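Local coordinates for cellulase (Bacillus sp. BG-CS10, PDB 5E09), which probably hydrolyses internal beta-1,4-glucosidic bonds of cellulose, as a halophilic family 5 glycoside hydrolase that carries a family 46 carbohydrate-binding module, at residues Gly227-Pro230 with Phe231-Val235; Thr239-Glu243 with Glu244-Asp248. One frame throughout, in Å; residues are numbered along the deposited sequence.

Contact 1. Residues Gly227-Pro230 with Phe231-Val235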
loop_
_atom_site.group_PDB
_atom_site.type_symbol
_atom_site.label_atom_id
_atom_site.label_comp_id
_atom_site.label_asym_id
_atom_site.label_seq_id
_atom_site.Cartn_x
_atom_site.Cartn_y
_atom_site.Cartn_z
ATOM N N GLY A 227 2.288 -0.195 6.633
ATOM C CA GLY A 227 2.830 -1.452 7.101
ATOM C C GLY A 227 4.190 -1.319 7.747
ATOM O O GLY A 227 4.964 -0.415 7.422
ATOM N N PHE A 228 4.458 -2.229 8.678
ATOM C CA PHE A 228 5.769 -2.383 9.282
ATOM C C PHE A 228 6.845 -2.325 8.200
ATOM O O PHE A 228 6.896 -3.178 7.312
ATOM C CB PHE A 228 5.828 -3.696 10.060
ATOM C CG PHE A 228 7.113 -3.912 10.792
ATOM C CD1 PHE A 228 7.562 -2.983 11.716
ATOM C CD2 PHE A 228 7.866 -5.057 10.573
ATOM C CE1 PHE A 228 8.750 -3.182 12.404
ATOM C CE2 PHE A 228 9.058 -5.264 11.255
ATOM C CZ PHE A 228 9.500 -4.324 12.171
ATOM N N TRP A 229 7.691 -1.302 8.287
ATOM C CA TRP A 229 8.581 -0.909 7.194
ATOM C C TRP A 229 9.381 -2.028 6.497
ATOM O O TRP A 229 9.345 -2.124 5.271
ATOM C CB TRP A 229 9.553 0.171 7.694
ATOM C CG TRP A 229 10.514 0.591 6.635
ATOM C CD1 TRP A 229 10.245 1.373 5.548
ATOM C CD2 TRP A 229 11.893 0.229 6.539
ATOM N NE1 TRP A 229 11.374 1.522 4.782
ATOM C CE2 TRP A 229 12.406 0.827 5.370
ATOM C CE3 TRP A 229 12.752 -0.546 7.328
ATOM C CZ2 TRP A 229 13.732 0.686 4.971
ATOM C CZ3 TRP A 229 14.071 -0.689 6.932
ATOM C CH2 TRP A 229 14.548 -0.076 5.763
ATOM N N PRO A 230 10.110 -2.871 7.253
ATOM C CA PRO A 230 10.954 -3.837 6.535
ATOM C C PRO A 230 10.167 -4.828 5.668
ATOM O O PRO A 230 10.632 -5.232 4.599
ATOM C CB PRO A 230 11.679 -4.581 7.665
ATOM C CG PRO A 230 11.500 -3.746 8.879
ATOM C CD PRO A 230 10.208 -3.040 8.714
ATOM N N PHE A 231 8.987 -5.223 6.131
ATOM C CA PHE A 231 8.128 -6.091 5.340
ATOM C C PHE A 231 7.539 -5.338 4.152
ATOM O O PHE A 231 7.454 -5.875 3.047
ATOM C CB PHE A 231 7.000 -6.676 6.195
ATOM C CG PHE A 231 5.919 -7.341 5.391
ATOM C CD1 PHE A 231 6.136 -8.575 4.790
ATOM C CD2 PHE A 231 4.687 -6.729 5.224
ATOM C CE1 PHE A 231 5.142 -9.180 4.041
ATOM C CE2 PHE A 231 3.689 -7.333 4.483
ATOM C CZ PHE A 231 3.917 -8.555 3.889
ATOM N N SER A 232 7.144 -4.088 4.378
ATOM C CA SER A 232 6.431 -3.339 3.358
ATOM C C SER A 232 7.299 -3.036 2.137
ATOM O O SER A 232 6.774 -2.866 1.043
ATOM C CB SER A 232 5.875 -2.036 3.939
ATOM O OG SER A 232 6.920 -1.156 4.300
ATOM N N VAL A 233 8.618 -2.964 2.316
ATOM C CA VAL A 233 9.516 -2.736 1.184
ATOM C C VAL A 233 10.390 -3.954 0.891
ATOM O O VAL A 233 11.234 -3.906 -0.002
ATOM C CB VAL A 233 10.446 -1.510 1.409
ATOM C CG1 VAL A 233 9.628 -0.245 1.655
ATOM C CG2 VAL A 233 11.420 -1.773 2.553
ATOM N N ASN A 234 10.184 -5.031 1.647
ATOM C CA ASN A 234 10.921 -6.285 1.468
ATOM C C ASN A 234 12.426 -6.079 1.597
ATOM O O ASN A 234 13.162 -6.123 0.608
ATOM C CB ASN A 234 10.596 -6.933 0.113
ATOM C CG ASN A 234 11.111 -8.379 0.005
ATOM O OD1 ASN A 234 11.932 -8.828 0.806
ATOM N ND2 ASN A 234 10.642 -9.097 -1.006
ATOM N N VAL A 235 12.869 -5.867 2.832
ATOM C CA VAL A 235 14.281 -5.694 3.139
ATOM C C VAL A 235 14.562 -6.348 4.489
ATOM O O VAL A 235 13.627 -6.627 5.246
ATOM C CB VAL A 235 14.669 -4.196 3.169
ATOM C CG1 VAL A 235 14.106 -3.523 4.420
ATOM C CG2 VAL A 235 16.183 -4.019 3.074
#
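V233 and V235 both lie over one face of the W229 indole. V233 CG2 sits 4.2 Å from the centroid of the five-membered ring, and V235 CG1 stands 4.1 Å from that of the six-membered ring, each a CH-pi contact. CG of W229 is anti to its own N (chi1 179°), which swings the indole along the turn to meet the two valines. The carbonyl O of W229 takes two bonds: S232 OG donates at 2.8 Å, coming in at 110° to the C=O, and V233 N approaches more nearly in line. A single short helix, 229-232, follows barrel strand 219-225. F228 is its N-cap residue, its carbonyl O accepting S232 N at 3.1 Å, and N234, with positive phi, closes the other end in a Schellman motif, where V235 N reaches P230 O at 2.9 Å. Further out, P230 CD covers a face of the F228 ring, and G227 has phi 90°, where a CB would run into the preceding carbonyl O. Here the barrel meets the C-terminal carbohydrate-binding domain, with W476 against the indole and F482 bonding to the N234 backbone; N234 ND2 is held by V283 O.

Contact 2. Residues Thr239-Glu243 with Glu244-Asp248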
loop_
_atom_site.group_PDB
_atom_site.type_symbol
_atom_site.label_atom_id
_atom_site.label_comp_id
_atom_site.label_asym_id
_atom_site.label_seq_id
_atom_site.Cartn_x
_atom_site.Cartn_y
_atom_site.Cartn_z
ATOM N N THR A 239 10.440 -11.208 4.369
ATOM C CA THR A 239 9.769 -11.633 3.149
ATOM C C THR A 239 8.351 -12.124 3.437
ATOM O O THR A 239 7.502 -12.116 2.551
ATOM C CB THR A 239 10.558 -12.757 2.439
ATOM O OG1 THR A 239 10.869 -13.780 3.386
ATOM C CG2 THR A 239 11.858 -12.229 1.862
ATOM N N ARG A 240 8.099 -12.553 4.672
ATOM C CA ARG A 240 6.792 -13.086 5.040
ATOM C C ARG A 240 6.052 -12.213 6.038
ATOM O O ARG A 240 6.649 -11.485 6.831
ATOM C CB ARG A 240 6.907 -14.505 5.612
ATOM C CG ARG A 240 7.760 -15.453 4.798
ATOM C CD ARG A 240 7.814 -16.847 5.408
ATOM N NE ARG A 240 8.250 -17.828 4.417
ATOM C CZ ARG A 240 8.888 -18.960 4.701
ATOM N NH1 ARG A 240 9.177 -19.273 5.958
ATOM N NH2 ARG A 240 9.250 -19.781 3.721
ATOM N N PHE A 241 4.729 -12.299 5.971
ATOM C CA PHE A 241 3.852 -11.613 6.902
ATOM C C PHE A 241 3.871 -12.323 8.246
ATOM O O PHE A 241 3.037 -13.183 8.503
ATOM C CB PHE A 241 2.431 -11.557 6.341
ATOM C CG PHE A 241 1.446 -10.891 7.257
ATOM C CD1 PHE A 241 1.547 -9.539 7.532
ATOM C CD2 PHE A 241 0.415 -11.614 7.839
ATOM C CE1 PHE A 241 0.645 -8.913 8.377
ATOM C CE2 PHE A 241 -0.494 -10.996 8.683
ATOM C CZ PHE A 241 -0.377 -9.642 8.952
ATOM N N GLU A 242 4.825 -11.972 9.103
ATOM C CA GLU A 242 4.989 -12.691 10.363
ATOM C C GLU A 242 4.701 -11.786 11.579
ATOM O O GLU A 242 4.195 -10.667 11.420
ATOM C CB GLU A 242 6.404 -13.329 10.393
ATOM C CG GLU A 242 6.690 -14.459 9.386
ATOM C CD GLU A 242 8.122 -14.972 9.440
ATOM O OE1 GLU A 242 8.977 -14.354 10.113
ATOM O OE2 GLU A 242 8.400 -15.987 8.771
ATOM N N GLU A 243 5.035 -12.279 12.772
ATOM C CA GLU A 243 4.579 -11.734 14.046
ATOM C C GLU A 243 4.866 -10.254 14.262
ATOM O O GLU A 243 4.039 -9.569 14.855
ATOM C CB GLU A 243 5.178 -12.532 15.211
ATOM C CG GLU A 243 4.127 -13.243 16.052
ATOM C CD GLU A 243 4.739 -14.217 17.035
ATOM O OE1 GLU A 243 5.679 -13.815 17.751
ATOM O OE2 GLU A 243 4.300 -15.389 17.074
ATOM N N GLU A 244 6.011 -9.755 13.806
ATOM C CA GLU A 244 6.335 -8.348 14.028
ATOM C C GLU A 244 5.447 -7.411 13.218
ATOM O O GLU A 244 5.047 -6.349 13.705
ATOM C CB GLU A 244 7.794 -8.070 13.701
ATOM C CG GLU A 244 8.772 -8.918 14.480
ATOM C CD GLU A 244 10.185 -8.433 14.304
ATOM O OE1 GLU A 244 10.393 -7.200 14.386
ATOM O OE2 GLU A 244 11.079 -9.279 14.083
ATOM N N THR A 245 5.153 -7.800 11.980
ATOM C CA THR A 245 4.264 -7.026 11.119
ATOM C C THR A 245 2.861 -6.956 11.739
ATOM O O THR A 245 2.239 -5.872 11.856
ATOM C CB THR A 245 4.211 -7.648 9.710
ATOM O OG1 THR A 245 5.545 -7.957 9.284
ATOM C CG2 THR A 245 3.577 -6.695 8.712
ATOM N N GLN A 246 2.391 -8.123 12.174
ATOM C CA GLN A 246 1.084 -8.252 12.809
ATOM C C GLN A 246 1.001 -7.403 14.073
ATOM O O GLN A 246 0.033 -6.661 14.287
ATOM C CB GLN A 246 0.804 -9.720 13.131
ATOM C CG GLN A 246 0.935 -10.639 11.921
ATOM C CD GLN A 246 0.648 -12.093 12.240
ATOM O OE1 GLN A 246 1.538 -12.840 12.641
ATOM N NE2 GLN A 246 -0.598 -12.505 12.053
ATOM N N GLN A 247 2.041 -7.503 14.896
ATOM C CA GLN A 247 2.087 -6.801 16.168
ATOM C C GLN A 247 2.128 -5.300 15.952
ATOM O O GLN A 247 1.544 -4.545 16.731
ATOM C CB GLN A 247 3.291 -7.244 16.994
ATOM C CG GLN A 247 3.192 -6.855 18.461
ATOM C CD GLN A 247 1.945 -7.416 19.123
ATOM O OE1 GLN A 247 1.644 -8.602 18.995
ATOM N NE2 GLN A 247 1.207 -6.562 19.828
ATOM N N ASP A 248 2.814 -4.873 14.892
ATOM C CA ASP A 248 2.862 -3.456 14.548
ATOM C C ASP A 248 1.468 -2.944 14.206
ATOM O O ASP A 248 1.074 -1.844 14.624
ATOM C CB ASP A 248 3.812 -3.207 13.382
ATOM C CG ASP A 248 4.069 -1.734 13.160
ATOM O OD1 ASP A 248 4.819 -1.142 13.967
ATOM O OD2 ASP A 248 3.513 -1.168 12.190
#
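Q246 CG lies over one face of the F241 ring, 3.4 Å from CZ, while T245 CG2 comes in obliquely, 3.7 Å from CD1. The Q246 chain runs at about a right angle to the phenylalanine side chain, and its amide plane is turned 56° from the ring; the aliphatic CG makes the closest approach, with NE2 3.7 Å from CE2. F295 of helix 286-302 meets the same ring edge-to-face. F241, at the centre of an inverse gamma turn, holds its ring trans to N (chi1 179°), which carries it to the first turn of helix 243-261. E242 is the N-cap residue there: its carbonyl O receives Q246 N in the carbonyl plane at 3.2 Å, with an N-H...O angle of 170°, and T245 N only weakly. One residue on, E243 O takes Q247 N at 2.9 Å. Replacing F241 by an alanine is likely to open a gap beside Q246 CG and T245 CG2 and leave F295 without its edge-to-face partner. E244 OE2 bonds to Y238 OH. Three successive glutamates, E242 to E244, stand at this N-terminus, where the helix dipole would be expected to ease their negative charge.

Leaving barrel strand 219-225, the chain first enters contact 1, which closes the short helical turn 229-232. It then passes through Y238 into contact 2, where the loop 239-243 leads into the long helix 243-261 ahead of strand 267-272. The two contacts are in series, neither nested nor crossed, yet their centres are only 9 Å apart. F231 is one of the residues that join them: its CD1 lies 3.6 Å from R240 O, and its CB packs 3.6 Å from T245 OG1. F228 also touches helix 243-261, and N234 OD1 meets T239 CG2. Both contacts lie in the connection between the sixth and seventh barrel strands, where helix 229-232 packs against the start of helix 243-261.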